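PDB 4ZVA: diguanylate cyclase DosC from Escherichia coli, which makes the second messenger cyclic di-GMP from GTP and probably adjusts that activity to oxygen sensed by its haem-bearing globin domain. Local coordinates for residues E12-P16 / P17-K21; A23-A26 / V27-H31; W67-N70 / V71-Q75; Y132-S135 / I136-D140. One frame throughout, in Å; residues are numbered along the deposited sequence.

All four contacts are local and follow in series along the chain, so none closes a long loop and none nests in or crosses another. Interaction 1 turns the corner between helix 2-13 and helix 16-43. Interaction 2 is a turn further along helix 16-43. Interaction 3 is the C-terminal end of helix 54-72, beside the haem, and interaction 4 is the middle of helix 125-147. Their side chains knit the helices together: Arg19 and Ala14 lie on Phe134, Ala26 on Leu72, Val27 and Ala30 on Ile69, and Leu72 on Ser135. Interactions 2 and 4 do not touch; interaction 3 bridges them.

Interaction 1: residues E12-P16 / P17-K21; sequences EQADP and PIRAK
The carbonyl oxygen of Ala14 is gripped by Arg19, whose NE lies 3.1 Å from Ala14 O with an N-H...O angle of 160°. The oxygen sits in the plane of the guanidinium, at its edge, whereas NE stands 40° above the plane of the carbonyl. A water also lies 2.9 Å from Ala14 O, where it can donate, and it accepts from Arg19 NH2, so the arginine probably reaches the carbonyl both directly and through the water. The Arg19 chain bends at chi3 (-70°), which brings NE back to the linker carbonyl of Ala14; its CG packs 3.6 Å from the methyl CB of Ala14. Arginine suits the place, with a long apolar stem for the alanine and a broad donor head for the carbonyl. Its NH1 makes a further, weak hydrogen bond to Gln75.

Asp15 O starts the next helix, accepting from Arg19 N in a nearly straight bond of 3.1 Å and weakly from Ile18 N. Pro16 O follows, accepting from Ala20 N at 2.9 Å. The rings of Pro16 and Pro17 lie side by side, CB of Pro16 a tight 3.4 Å from CD of Pro17. Proline fits the first turn of a helix, where its missing N-H costs no helical bond and its ring holds phi near the helical value. Ala14 and Arg19 also rest on Phe134 of helix 125-147. This is a helix-to-helix corner: Ala14 leaves helix 2-13, Asp15 occupies the N-cap position without a side-chain cap, and a Pro-Pro first turn begins helix 16-43 of the protoglobin-type domain.

Interaction 2: residues A23-A26 / V27-H31; sequences AEIA and VAHAH
In His29, CG stands anti to the carbonyl carbon (chi1 -61°) and the ring is turned about the CB-CG bond so that ND1 swings back along the helix to the carbonyl of Ile25. ND1 donates to Ile25 O at 3.2 Å with an N-H...O angle of 143°. The oxygen lies close to the imidazole plane, and the nitrogen comes in the carbonyl plane, on a lone pair. The bond requires the proton to be on ND1. Histidine suits this position because a ring nitrogen close to the backbone can grip the carbonyl one turn earlier.

The side-chain bond probably helps to make up for a distorted backbone. His29 has phi -124°, and its own N-H makes only weak bonds, to Ile25 O at 3.0 Å and to Ala26 O at 3.4 Å. Ala30 N, at 2.8 Å from Ala26 O, is also poorly aligned. The previous turn is regular, with Val27 N bonded almost straight to Ala23 O at 3.0 Å and Ala28 N to Glu24 O.

CD1 of Ile25 comes within 4.2 Å of His29 ND1, the two side chains crossing at an angle. Glu24 bends at chi2, bringing OE2 to 4.0 Å from the methyl CB of Ala28, while its OE1 has a weak hydrogen bond to Tyr123.

The small residues Ala26 and Ala30 face helix 54-72 and let it come close, Ala26 against Leu72 and Ala30 against Ile69 and Glu65. Ile25 fills the boundary with helix 100-119, on Leu114, Val117 and Ile118, and His29 joins it on Val117.

Interaction 3: residues W67-N70 / V71-Q75; sequences WIIN and VLSAQ. With HEM (protoporphyrin IX containing Fe), chain C.
Apolar contact comes first: the indole of Trp67 is held between a methyl of Val71 and the haem. CG2 of Val71 sits over the six-membered ring, 3.4 Å from its centroid and 8° off the normal, a CH-pi contact. Over the opposite face lies the haem vinyl carbon CBC, 3.4 Å from Trp67 CH2. Trp67 CG is anti to the backbone N (chi1 -170°), which places the indole between the haem and the next turn of the helix. A broad, flat tryptophan fills such a slot, and a branched valine one turn on offers a methyl to its face. Further along, CG2 of Ile68 packs beside CD1 of Leu72 at 4.0 Å.

Among the polar contacts, Ile69 O accepts twice from one residue, from Ser73 N at 3.0 Å and from Ser73 OG at 2.8 Å. The short hydroxyl of serine, anti to its own carbonyl carbon, folds back onto the helix and adds a bond where Ser73 leaves helical geometry. Trp67 NE1 is satisfied by Gln86 of helix 79-96, which helps to fix the rotation of the indole.

This is the last turn of helix 54-72, and Trp67 belongs to the haem pocket of the globin domain.

Interaction 4: residues Y132-S135 / I136-D140; sequences YHFS and INSID
Helix 125-147 is the long C-terminal helix of this globin domain, and its middle turns carry contacts between residues four apart while also meeting the second subunit. The backbone is regular: Asn137 N bonds to His133 O at 2.9 Å, nearly straight.

Ile136 lies over one face of the Tyr132 ring, its CG1 3.8 Å from the centroid and 17° off the normal in a CH-pi contact, and its CD1 reaches Tyr132 CE1 at 3.6 Å. The tyrosine has CG anti to the backbone N (chi1 177°), which turns the ring so that one face meets Ile136, one turn on. An aromatic and a branched aliphatic side chain suit a buried surface: the Tyr132 ring meets its counterpart, Tyr132 of the second subunit, at a steep angle, and Ile136 packs on that same tyrosine. Beside them His133 and Asn137 cross, ring and amide planes 65° apart. His133 NE2 and Asn137 ND2 are 3.0 Å apart, but the angle is too poor for a hydrogen bond; the His133 ring stacks on Tyr115 of the second subunit. Asp140 carries the interface further, with OD1 in a salt bridge to Lys111 of its own chain and OD2 in one to Lys111 of the second subunit.

On another side of the helix Ser138 serves Phe134 in two ways. Its N and OG reach Phe134 O from opposite faces of the carbonyl plane, serine being small enough to fold its hydroxyl back in a buried place. The same OG lies over the centre of the Phe134 ring, 3.6 Å from CZ of Phe134.

Interaction 1: residues E12-P16 / P17-K21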
loop_
_atom_site.group_PDB
_atom_site.type_symbol
_atom_site.label_atom_id
_atom_site.label_comp_id
_atom_site.label_asym_id
_atom_site.label_seq_id
_atom_site.Cartn_x
_atom_site.Cartn_y
_atom_site.Cartn_z
ATOM N N GLU A 12 -15.806 1.995 -10.205
ATOM C CA GLU A 12 -17.058 1.363 -10.608
ATOM C C GLU A 12 -17.529 0.292 -9.626
ATOM O O GLU A 12 -18.731 0.101 -9.441
ATOM C CB GLU A 12 -16.902 0.754 -12.002
ATOM C CG GLU A 12 -17.084 1.748 -13.133
ATOM C CD GLU A 12 -16.909 1.111 -14.497
ATOM O OE1 GLU A 12 -16.812 -0.132 -14.565
ATOM O OE2 GLU A 12 -16.863 1.855 -15.500
ATOM N N GLN A 13 -16.585 -0.410 -9.007
ATOM C CA GLN A 13 -16.926 -1.504 -8.100
ATOM C C GLN A 13 -17.380 -0.999 -6.730
ATOM O O GLN A 13 -18.164 -1.659 -6.048
ATOM C CB GLN A 13 -15.736 -2.457 -7.937
ATOM C CG GLN A 13 -15.438 -3.337 -9.155
ATOM C CD GLN A 13 -16.486 -4.413 -9.402
ATOM O OE1 GLN A 13 -17.455 -4.545 -8.653
ATOM N NE2 GLN A 13 -16.289 -5.192 -10.460
ATOM N N ALA A 14 -16.872 0.160 -6.321
ATOM C CA ALA A 14 -17.226 0.735 -5.026
ATOM C C ALA A 14 -18.581 1.437 -5.093
ATOM O O ALA A 14 -18.799 2.296 -5.945
ATOM C CB ALA A 14 -16.149 1.698 -4.559
ATOM N N ASP A 15 -19.481 1.086 -4.180
ATOM C CA ASP A 15 -20.812 1.680 -4.164
ATOM C C ASP A 15 -20.733 3.182 -3.902
ATOM O O ASP A 15 -19.833 3.643 -3.202
ATOM C CB ASP A 15 -21.685 0.993 -3.113
ATOM C CG ASP A 15 -21.943 -0.465 -3.437
ATOM O OD1 ASP A 15 -21.962 -0.808 -4.638
ATOM O OD2 ASP A 15 -22.117 -1.267 -2.496
ATOM N N PRO A 16 -21.666 3.950 -4.488
ATOM C CA PRO A 16 -21.684 5.408 -4.315
ATOM C C PRO A 16 -21.623 5.894 -2.853
ATOM O O PRO A 16 -20.847 6.811 -2.596
ATOM C CB PRO A 16 -23.003 5.815 -4.982
ATOM C CG PRO A 16 -23.209 4.775 -6.039
ATOM C CD PRO A 16 -22.689 3.493 -5.446
ATOM N N PRO A 17 -22.398 5.299 -1.916
ATOM C CA PRO A 17 -22.296 5.828 -0.547
ATOM C C PRO A 17 -20.909 5.660 0.068
ATOM O O PRO A 17 -20.515 6.462 0.916
ATOM C CB PRO A 17 -23.326 5.000 0.229
ATOM C CG PRO A 17 -24.276 4.515 -0.798
ATOM C CD PRO A 17 -23.436 4.256 -2.007
ATOM N N ILE A 18 -20.185 4.630 -0.360
ATOM C CA ILE A 18 -18.853 4.361 0.167
ATOM C C ILE A 18 -17.836 5.341 -0.386
ATOM O O ILE A 18 -17.023 5.891 0.361
ATOM C CB ILE A 18 -18.398 2.923 -0.152
ATOM C CG1 ILE A 18 -19.324 1.923 0.538
ATOM C CG2 ILE A 18 -16.966 2.706 0.297
ATOM C CD1 ILE A 18 -19.499 2.186 2.019
ATOM N N ARG A 19 -17.872 5.555 -1.695
ATOM C CA ARG A 19 -16.999 6.544 -2.313
ATOM C C ARG A 19 -17.326 7.952 -1.802
ATOM O O ARG A 19 -16.451 8.806 -1.706
ATOM C CB ARG A 19 -17.113 6.493 -3.837
ATOM C CG ARG A 19 -16.508 5.236 -4.451
ATOM C CD ARG A 19 -16.520 5.279 -5.969
ATOM N NE ARG A 19 -17.866 5.166 -6.522
ATOM C CZ ARG A 19 -18.548 6.188 -7.026
ATOM N NH1 ARG A 19 -18.009 7.397 -7.051
ATOM N NH2 ARG A 19 -19.768 5.998 -7.511
ATOM N N ALA A 20 -18.591 8.177 -1.470
ATOM C CA ALA A 20 -19.029 9.485 -0.986
ATOM C C ALA A 20 -18.406 9.802 0.365
ATOM O O ALA A 20 -17.975 10.928 0.610
ATOM C CB ALA A 20 -20.536 9.535 -0.892
ATOM N N LYS A 21 -18.343 8.797 1.233
ATOM C CA LYS A 21 -17.776 8.981 2.559
ATOM C C LYS A 21 -16.260 9.071 2.482
ATOM O O LYS A 21 -15.632 9.762 3.283
ATOM C CB LYS A 21 -18.203 7.844 3.487
ATOM C CG LYS A 21 -19.685 7.860 3.822
ATOM C CD LYS A 21 -20.056 6.755 4.795
ATOM C CE LYS A 21 -21.530 6.820 5.155
ATOM N NZ LYS A 21 -22.398 6.613 3.963
HETATM O O HOH W 1 -19.818 3.071 -8.566
#

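Interaction 2: residues A23-A26 / V27-H31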
loop_
_atom_site.group_PDB
_atom_site.type_symbol
_atom_site.label_atom_id
_atom_site.label_comp_id
_atom_site.label_asym_id
_atom_site.label_seq_id
_atom_site.Cartn_x
_atom_site.Cartn_y
_atom_site.Cartn_z
ATOM N N ALA A 23 -14.719 10.496 -0.053
ATOM C CA ALA A 23 -14.523 11.879 -0.472
ATOM C C ALA A 23 -14.716 12.831 0.704
ATOM O O ALA A 23 -13.994 13.816 0.834
ATOM C CB ALA A 23 -15.474 12.237 -1.607
ATOM N N GLU A 24 -15.688 12.527 1.558
ATOM C CA GLU A 24 -15.973 13.367 2.719
ATOM C C GLU A 24 -14.771 13.407 3.653
ATOM O O GLU A 24 -14.353 14.475 4.096
ATOM C CB GLU A 24 -17.214 12.854 3.461
ATOM C CG GLU A 24 -17.807 13.834 4.474
ATOM C CD GLU A 24 -17.123 13.795 5.829
ATOM O OE1 GLU A 24 -16.457 12.785 6.140
ATOM O OE2 GLU A 24 -17.258 14.779 6.588
ATOM N N ILE A 25 -14.209 12.235 3.932
ATOM C CA ILE A 25 -13.023 12.126 4.771
ATOM C C ILE A 25 -11.871 12.926 4.178
ATOM O O ILE A 25 -11.173 13.650 4.887
ATOM C CB ILE A 25 -12.594 10.651 4.951
ATOM C CG1 ILE A 25 -13.589 9.914 5.847
ATOM C CG2 ILE A 25 -11.203 10.564 5.552
ATOM C CD1 ILE A 25 -13.632 10.435 7.264
ATOM N N ALA A 26 -11.686 12.802 2.869
ATOM C CA ALA A 26 -10.591 13.473 2.182
ATOM C C ALA A 26 -10.675 14.995 2.310
ATOM O O ALA A 26 -9.733 15.633 2.765
ATOM C CB ALA A 26 -10.568 13.066 0.713
ATOM N N VAL A 27 -11.796 15.572 1.895
ATOM C CA VAL A 27 -11.960 17.026 1.932
ATOM C C VAL A 27 -11.890 17.569 3.360
ATOM O O VAL A 27 -11.216 18.562 3.617
ATOM C CB VAL A 27 -13.289 17.451 1.280
ATOM C CG1 VAL A 27 -13.463 18.969 1.335
ATOM C CG2 VAL A 27 -13.342 16.967 -0.162
ATOM N N ALA A 28 -12.552 16.889 4.292
ATOM C CA ALA A 28 -12.629 17.362 5.675
ATOM C C ALA A 28 -11.283 17.296 6.390
ATOM O O ALA A 28 -11.029 18.066 7.313
ATOM C CB ALA A 28 -13.673 16.566 6.452
ATOM N N HIS A 29 -10.420 16.376 5.973
ATOM C CA HIS A 29 -9.199 16.126 6.729
ATOM C C HIS A 29 -7.918 16.265 5.908
ATOM O O HIS A 29 -6.832 15.983 6.412
ATOM C CB HIS A 29 -9.259 14.738 7.374
ATOM C CG HIS A 29 -10.389 14.576 8.343
ATOM N ND1 HIS A 29 -11.588 13.991 7.998
ATOM C CD2 HIS A 29 -10.513 14.950 9.639
ATOM C CE1 HIS A 29 -12.395 13.996 9.045
ATOM N NE2 HIS A 29 -11.768 14.573 10.052
ATOM N N ALA A 30 -8.040 16.696 4.654
ATOM C CA ALA A 30 -6.868 16.876 3.793
ATOM C C ALA A 30 -5.841 17.809 4.420
ATOM O O ALA A 30 -4.637 17.585 4.303
ATOM C CB ALA A 30 -7.280 17.410 2.428
ATOM N N HIS A 31 -6.323 18.850 5.094
ATOM C CA HIS A 31 -5.440 19.817 5.733
ATOM C C HIS A 31 -4.605 19.157 6.826
ATOM O O HIS A 31 -3.378 19.272 6.830
ATOM C CB HIS A 31 -6.251 20.981 6.312
ATOM C CG HIS A 31 -5.409 22.084 6.874
ATOM N ND1 HIS A 31 -4.506 22.795 6.112
ATOM C CD2 HIS A 31 -5.337 22.604 8.122
ATOM C CE1 HIS A 31 -3.912 23.702 6.867
ATOM N NE2 HIS A 31 -4.399 23.607 8.092
#

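Interaction 3: residues W67-N70 / V71-Q75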
loop_
_atom_site.group_PDB
_atom_site.type_symbol
_atom_site.label_atom_id
_atom_site.label_comp_id
_atom_site.label_asym_id
_atom_site.label_seq_id
_atom_site.Cartn_x
_atom_site.Cartn_y
_atom_site.Cartn_z
ATOM N N TRP A 67 -3.954 16.825 -3.897
ATOM C CA TRP A 67 -3.706 15.458 -4.345
ATOM C C TRP A 67 -4.629 14.472 -3.639
ATOM O O TRP A 67 -5.275 13.642 -4.280
ATOM C CB TRP A 67 -2.245 15.066 -4.104
ATOM C CG TRP A 67 -1.860 13.763 -4.749
ATOM C CD1 TRP A 67 -1.244 13.597 -5.954
ATOM C CD2 TRP A 67 -2.069 12.444 -4.221
ATOM N NE1 TRP A 67 -1.056 12.260 -6.211
ATOM C CE2 TRP A 67 -1.553 11.531 -5.164
ATOM C CE3 TRP A 67 -2.641 11.948 -3.044
ATOM C CZ2 TRP A 67 -1.590 10.150 -4.966
ATOM C CZ3 TRP A 67 -2.680 10.575 -2.850
ATOM C CH2 TRP A 67 -2.158 9.693 -3.807
ATOM N N ILE A 68 -4.682 14.571 -2.314
ATOM C CA ILE A 68 -5.494 13.675 -1.498
ATOM C C ILE A 68 -6.963 13.740 -1.895
ATOM O O ILE A 68 -7.612 12.708 -2.068
ATOM C CB ILE A 68 -5.346 14.002 -0.002
ATOM C CG1 ILE A 68 -3.929 13.667 0.465
ATOM C CG2 ILE A 68 -6.368 13.233 0.819
ATOM C CD1 ILE A 68 -3.588 14.207 1.831
ATOM N N ILE A 69 -7.483 14.954 -2.052
ATOM C CA ILE A 69 -8.875 15.133 -2.445
ATOM C C ILE A 69 -9.137 14.579 -3.843
ATOM O O ILE A 69 -10.121 13.875 -4.057
ATOM C CB ILE A 69 -9.290 16.622 -2.405
ATOM C CG1 ILE A 69 -9.220 17.152 -0.972
ATOM C CG2 ILE A 69 -10.696 16.804 -2.960
ATOM C CD1 ILE A 69 -9.512 18.634 -0.853
ATOM N N ASN A 70 -8.253 14.882 -4.788
ATOM C CA ASN A 70 -8.439 14.422 -6.162
ATOM C C ASN A 70 -8.468 12.902 -6.269
ATOM O O ASN A 70 -9.330 12.336 -6.943
ATOM C CB ASN A 70 -7.340 14.983 -7.067
ATOM C CG ASN A 70 -7.564 16.444 -7.422
ATOM O OD1 ASN A 70 -8.702 16.897 -7.539
ATOM N ND2 ASN A 70 -6.476 17.190 -7.585
ATOM N N VAL A 71 -7.550 12.243 -5.573
ATOM C CA VAL A 71 -7.439 10.789 -5.641
ATOM C C VAL A 71 -8.609 10.089 -4.953
ATOM O O VAL A 71 -9.229 9.195 -5.527
ATOM C CB VAL A 71 -6.115 10.304 -5.018
ATOM C CG1 VAL A 71 -6.127 8.792 -4.828
ATOM C CG2 VAL A 71 -4.943 10.726 -5.885
ATOM N N LEU A 72 -8.922 10.502 -3.730
ATOM C CA LEU A 72 -9.954 9.821 -2.954
ATOM C C LEU A 72 -11.369 10.152 -3.437
ATOM O O LEU A 72 -12.314 9.423 -3.134
ATOM C CB LEU A 72 -9.804 10.152 -1.465
ATOM C CG LEU A 72 -8.507 9.635 -0.834
ATOM C CD1 LEU A 72 -8.477 9.879 0.670
ATOM C CD2 LEU A 72 -8.315 8.154 -1.143
ATOM N N SER A 73 -11.514 11.242 -4.187
ATOM C CA SER A 73 -12.818 11.628 -4.731
ATOM C C SER A 73 -12.965 11.247 -6.201
ATOM O O SER A 73 -13.846 11.756 -6.895
ATOM C CB SER A 73 -13.042 13.134 -4.579
ATOM O OG SER A 73 -12.749 13.563 -3.263
ATOM N N ALA A 74 -12.099 10.352 -6.669
ATOM C CA ALA A 74 -12.040 9.991 -8.084
ATOM C C ALA A 74 -13.356 9.469 -8.647
ATOM O O ALA A 74 -13.928 8.505 -8.138
ATOM C CB ALA A 74 -10.954 8.954 -8.303
ATOM N N GLN A 75 -13.829 10.116 -9.705
ATOM C CA GLN A 75 -14.921 9.583 -10.504
ATOM C C GLN A 75 -14.333 8.894 -11.730
ATOM O O GLN A 75 -13.164 9.103 -12.054
ATOM C CB GLN A 75 -15.896 10.689 -10.906
ATOM C CG GLN A 75 -16.452 11.458 -9.718
ATOM C CD GLN A 75 -16.974 10.546 -8.618
ATOM O OE1 GLN A 75 -17.879 9.740 -8.838
ATOM N NE2 GLN A 75 -16.400 10.670 -7.425
HETATM C CHA HEM C . 6.136 18.020 -5.178
HETATM C CHB HEM C . 9.086 16.062 -1.864
HETATM C CHC HEM C . 6.173 12.205 -1.670
HETATM C CHD HEM C . 2.766 14.634 -4.106
HETATM C C1A HEM C . 7.171 17.860 -4.282
HETATM C C2A HEM C . 8.214 18.821 -3.966
HETATM C C3A HEM C . 9.017 18.271 -3.052
HETATM C C4A HEM C . 8.527 16.946 -2.756
HETATM C CMA HEM C . 10.262 18.925 -2.416
HETATM C CAA HEM C . 8.381 20.239 -4.555
HETATM C CBA HEM C . 7.140 21.073 -4.252
HETATM C CGA HEM C . 7.412 22.521 -4.549
HETATM O O1A HEM C . 8.590 22.947 -4.436
HETATM O O2A HEM C . 6.443 23.247 -4.887
HETATM C C1B HEM C . 8.544 14.853 -1.499
HETATM C C2B HEM C . 9.058 13.966 -0.476
HETATM C C3B HEM C . 8.248 12.891 -0.424
HETATM C C4B HEM C . 7.205 13.080 -1.411
HETATM C CMB HEM C . 10.324 14.276 0.358
HETATM C CAB HEM C . 8.305 11.630 0.478
HETATM C CBB HEM C . 9.197 11.431 1.451
HETATM C C1C HEM C . 4.965 12.550 -2.230
HETATM C C2C HEM C . 3.733 11.791 -2.145
HETATM C C3C HEM C . 2.785 12.465 -2.825
HETATM C C4C HEM C . 3.399 13.668 -3.353
HETATM C CMC HEM C . 3.617 10.449 -1.384
HETATM C CAC HEM C . 1.291 12.123 -3.060
HETATM C CBC HEM C . 0.662 11.070 -2.526
HETATM C C1D HEM C . 3.342 15.772 -4.633
HETATM C C2D HEM C . 2.656 16.746 -5.454
HETATM C C3D HEM C . 3.711 17.811 -5.789
HETATM C C4D HEM C . 4.924 17.365 -5.141
HETATM C CMD HEM C . 1.171 16.708 -5.879
HETATM C CAD HEM C . 3.545 19.088 -6.644
HETATM C CBD HEM C . 3.144 18.705 -8.066
HETATM C CGD HEM C . 3.366 19.866 -9.000
HETATM O O1D HEM C . 2.857 19.814 -10.149
HETATM O O2D HEM C . 4.050 20.843 -8.599
HETATM N NA HEM C . 7.400 16.725 -3.526
HETATM N NB HEM C . 7.414 14.285 -2.050
HETATM N NC HEM C . 4.724 13.686 -2.973
HETATM N ND HEM C . 4.667 16.169 -4.477
HETATM FE FE HEM C . 6.136 15.093 -3.462
#

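Interaction 4: residues Y132-S135 / I136-D140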
loop_
_atom_site.group_PDB
_atom_site.type_symbol
_atom_site.label_atom_id
_atom_site.label_comp_id
_atom_site.label_asym_id
_atom_site.label_seq_id
_atom_site.Cartn_x
_atom_site.Cartn_y
_atom_site.Cartn_z
ATOM N N TYR A 132 -12.055 2.610 3.977
ATOM C CA TYR A 132 -10.622 2.410 4.129
ATOM C C TYR A 132 -10.068 1.574 2.973
ATOM O O TYR A 132 -8.991 1.861 2.454
ATOM C CB TYR A 132 -10.329 1.745 5.474
ATOM C CG TYR A 132 -8.878 1.423 5.731
ATOM C CD1 TYR A 132 -7.927 2.428 5.825
ATOM C CD2 TYR A 132 -8.464 0.110 5.910
ATOM C CE1 TYR A 132 -6.596 2.133 6.073
ATOM C CE2 TYR A 132 -7.142 -0.195 6.159
ATOM C CZ TYR A 132 -6.213 0.816 6.239
ATOM O OH TYR A 132 -4.895 0.505 6.486
ATOM N N HIS A 133 -10.817 0.554 2.567
ATOM C CA HIS A 133 -10.416 -0.294 1.442
ATOM C C HIS A 133 -10.317 0.491 0.138
ATOM O O HIS A 133 -9.296 0.438 -0.548
ATOM C CB HIS A 133 -11.399 -1.452 1.270
ATOM C CG HIS A 133 -11.205 -2.226 0.002
ATOM N ND1 HIS A 133 -12.146 -2.255 -1.003
ATOM C CD2 HIS A 133 -10.171 -2.988 -0.427
ATOM C CE1 HIS A 133 -11.705 -3.010 -1.995
ATOM N NE2 HIS A 133 -10.510 -3.466 -1.670
ATOM N N PHE A 134 -11.380 1.215 -0.199
ATOM C CA PHE A 134 -11.386 2.054 -1.394
ATOM C C PHE A 134 -10.229 3.044 -1.373
ATOM O O PHE A 134 -9.567 3.260 -2.389
ATOM C CB PHE A 134 -12.715 2.805 -1.525
ATOM C CG PHE A 134 -12.757 3.758 -2.686
ATOM C CD1 PHE A 134 -13.001 3.294 -3.969
ATOM C CD2 PHE A 134 -12.555 5.116 -2.499
ATOM C CE1 PHE A 134 -13.039 4.164 -5.042
ATOM C CE2 PHE A 134 -12.591 5.992 -3.568
ATOM C CZ PHE A 134 -12.834 5.515 -4.842
ATOM N N SER A 135 -9.985 3.630 -0.206
ATOM C CA SER A 135 -8.922 4.612 -0.039
ATOM C C SER A 135 -7.544 3.988 -0.239
ATOM O O SER A 135 -6.696 4.558 -0.919
ATOM C CB SER A 135 -9.003 5.260 1.344
ATOM O OG SER A 135 -10.225 5.966 1.507
ATOM N N ILE A 136 -7.317 2.825 0.365
ATOM C CA ILE A 136 -6.035 2.140 0.224
ATOM C C ILE A 136 -5.780 1.772 -1.237
ATOM O O ILE A 136 -4.707 2.045 -1.776
ATOM C CB ILE A 136 -5.961 0.867 1.090
ATOM C CG1 ILE A 136 -5.909 1.234 2.574
ATOM C CG2 ILE A 136 -4.733 0.045 0.730
ATOM C CD1 ILE A 136 -4.716 2.096 2.952
ATOM N N ASN A 137 -6.772 1.164 -1.877
ATOM C CA ASN A 137 -6.642 0.764 -3.272
ATOM C C ASN A 137 -6.453 1.965 -4.196
ATOM O O ASN A 137 -5.705 1.893 -5.170
ATOM C CB ASN A 137 -7.860 -0.054 -3.703
ATOM C CG ASN A 137 -7.783 -1.498 -3.242
ATOM O OD1 ASN A 137 -6.963 -1.847 -2.394
ATOM N ND2 ASN A 137 -8.651 -2.339 -3.788
ATOM N N SER A 138 -7.127 3.068 -3.885
ATOM C CA SER A 138 -6.989 4.297 -4.662
ATOM C C SER A 138 -5.595 4.898 -4.531
ATOM O O SER A 138 -5.001 5.330 -5.516
ATOM C CB SER A 138 -8.035 5.331 -4.228
ATOM O OG SER A 138 -9.342 4.891 -4.557
ATOM N N ILE A 139 -5.078 4.939 -3.310
ATOM C CA ILE A 139 -3.758 5.502 -3.072
ATOM C C ILE A 139 -2.688 4.625 -3.723
ATOM O O ILE A 139 -1.741 5.132 -4.331
ATOM C CB ILE A 139 -3.477 5.662 -1.567
ATOM C CG1 ILE A 139 -4.400 6.731 -0.974
ATOM C CG2 ILE A 139 -2.024 6.050 -1.320
ATOM C CD1 ILE A 139 -4.216 6.950 0.503
ATOM N N ASP A 140 -2.856 3.310 -3.611
ATOM C CA ASP A 140 -1.905 2.365 -4.195
ATOM C C ASP A 140 -1.876 2.402 -5.722
ATOM O O ASP A 140 -0.801 2.353 -6.322
ATOM C CB ASP A 140 -2.216 0.942 -3.729
ATOM C CG ASP A 140 -1.630 0.632 -2.366
ATOM O OD1 ASP A 140 -0.778 1.412 -1.892
ATOM O OD2 ASP A 140 -2.012 -0.401 -1.772
#